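Local coordinates for protein PP1b (Porcine reproductive and respiratory syndrome virus, PDB 6JDS) that probably acts as an ATP-hydrolysing RNA and DNA helicase within the viral replicase polyprotein, this truncated piece carrying its zinc-binding domain and part of the helicase core, at residues Q175-M180 with V209-G214. Sequence-based numbering, arbitrary orientation.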
# COMPACT_ATOMS: atom_id res chain seq x y z
N GLN A 175 -2.71 -19.67 1.12
CA GLN A 175 -2.39 -20.87 1.90
C GLN A 175 -2.10 -20.54 3.36
O GLN A 175 -2.60 -21.21 4.27
CB GLN A 175 -1.20 -21.61 1.28
CG GLN A 175 -0.89 -22.96 1.92
CD GLN A 175 -2.07 -23.92 1.87
OE1 GLN A 175 -2.53 -24.29 0.80
NE2 GLN A 175 -2.56 -24.32 3.04
N THR A 176 -1.30 -19.50 3.59
CA THR A 176 -1.00 -19.04 4.95
C THR A 176 -2.25 -18.51 5.64
O THR A 176 -2.42 -18.67 6.85
CB THR A 176 0.08 -17.94 4.96
OG1 THR A 176 -0.31 -16.87 4.09
CG2 THR A 176 1.44 -18.50 4.53
N MET A 177 -3.13 -17.88 4.87
CA MET A 177 -4.41 -17.39 5.38
C MET A 177 -5.31 -18.54 5.81
O MET A 177 -5.97 -18.46 6.84
CB MET A 177 -5.12 -16.56 4.30
CG MET A 177 -6.33 -15.79 4.79
SD MET A 177 -7.22 -15.00 3.43
CE MET A 177 -8.40 -14.01 4.33
N LEU A 178 -5.33 -19.60 5.01
CA LEU A 178 -6.11 -20.80 5.32
C LEU A 178 -5.62 -21.47 6.60
O LEU A 178 -6.42 -21.83 7.46
CB LEU A 178 -6.06 -21.79 4.15
CG LEU A 178 -6.87 -23.09 4.27
CD1 LEU A 178 -8.31 -22.82 4.68
CD2 LEU A 178 -6.82 -23.85 2.95
N ASP A 179 -4.30 -21.62 6.72
CA ASP A 179 -3.69 -22.26 7.89
C ASP A 179 -3.88 -21.43 9.16
O ASP A 179 -4.00 -22.00 10.25
CB ASP A 179 -2.20 -22.51 7.65
CG ASP A 179 -1.93 -23.47 6.49
OD1 ASP A 179 -2.88 -24.12 6.01
OD2 ASP A 179 -0.76 -23.56 6.07
N MET A 180 -3.91 -20.11 9.02
CA MET A 180 -4.16 -19.22 10.16
C MET A 180 -5.60 -19.35 10.65
O MET A 180 -5.86 -19.30 11.85
CB MET A 180 -3.85 -17.77 9.78
CG MET A 180 -4.11 -16.73 10.86
SD MET A 180 -3.27 -17.03 12.43
CE MET A 180 -1.56 -17.07 11.91
N VAL A 209 -8.99 -12.01 10.01
CA VAL A 209 -7.84 -12.52 9.27
C VAL A 209 -7.93 -11.97 7.85
O VAL A 209 -8.87 -12.30 7.12
CB VAL A 209 -7.82 -14.06 9.23
CG1 VAL A 209 -6.64 -14.57 8.41
CG2 VAL A 209 -7.77 -14.62 10.65
N ARG A 210 -6.97 -11.14 7.46
CA ARG A 210 -7.01 -10.45 6.17
C ARG A 210 -5.76 -10.74 5.34
O ARG A 210 -4.67 -10.87 5.88
CB ARG A 210 -7.13 -8.94 6.39
CG ARG A 210 -8.36 -8.52 7.18
CD ARG A 210 -8.48 -7.01 7.24
NE ARG A 210 -9.71 -6.58 7.91
CZ ARG A 210 -10.93 -6.59 7.36
NH1 ARG A 210 -11.12 -7.02 6.12
NH2 ARG A 210 -11.97 -6.17 8.08
N ILE A 211 -5.95 -10.84 4.03
CA ILE A 211 -4.83 -11.01 3.11
C ILE A 211 -4.02 -9.70 3.06
O ILE A 211 -4.60 -8.61 2.99
CB ILE A 211 -5.30 -11.46 1.70
CG1 ILE A 211 -4.14 -12.05 0.90
CG2 ILE A 211 -5.96 -10.31 0.93
CD1 ILE A 211 -3.75 -13.45 1.33
N LEU A 212 -2.70 -9.82 3.10
CA LEU A 212 -1.82 -8.67 3.23
C LEU A 212 -1.97 -7.65 2.10
O LEU A 212 -1.98 -6.44 2.33
CB LEU A 212 -0.36 -9.13 3.33
CG LEU A 212 0.72 -8.05 3.40
CD1 LEU A 212 0.49 -7.11 4.57
CD2 LEU A 212 2.11 -8.67 3.47
N ALA A 213 -2.11 -8.15 0.87
CA ALA A 213 -2.24 -7.29 -0.31
C ALA A 213 -3.51 -6.43 -0.31
O ALA A 213 -3.59 -5.45 -1.06
CB ALA A 213 -2.19 -8.13 -1.58
N GLY A 214 -4.49 -6.79 0.52
CA GLY A 214 -5.70 -6.00 0.68
C GLY A 214 -5.50 -4.67 1.40
O GLY A 214 -6.38 -3.81 1.37
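The terminal methyl of Met-177 meets the flat peptide group between Val-209 and Arg-210 from one face, tilted out of its plane towards the oxygen rather than lying at its edge: CE is 3.3 Å from Val-209 O. With CG anti to the backbone N (chi1 -169°) and the chain extended beyond it, the thioether spans from helix to strand, and its SD lies 4.3 Å from Ile-211 CD1. Met-177 and Val-209 run past one another in opposite senses, Met-177 CG touching Val-209 CG1 at 3.8 Å. Val-209 CG1 also meets Met-180 CG at 4.1 Å, on a slanting approach. Bends at chi2 and chi3 turn the end of Met-180 away from the strand; its side chain also touches Asp-225, a zinc ligand in another structure of this protein.

On the outward side of the helix, the Gln-175 amide and Asp-179 carboxylate are joined by a distinctly bent hydrogen bond. Gln-175 NE2 donates to Asp-179 OD1 over 3.0 Å, the acceptor lying near the amide plane while the donor stands 35° out of the carboxylate plane.

This is a worked example of beta-alpha-beta packing: helix 174-184 links parallel neighbours 168-171 and 208-211, and its segment runs nearly antiparallel to strand 209-211 (176°), with axes 8.9 Å apart. The parallel sheet is consistent with the RecA-like core of superfamily 1 helicases. Strand 208-211, at one edge of that sheet, bonds through its backbone to strand 168-171, as between Arg-210 and Ile-169, whereas no hydrogen bond joins the two segments. Their mutual cohesion therefore rests on buried, mainly apolar contacts, with at most a weak polar pull between the carbonyl and the sulfur-bound methyl.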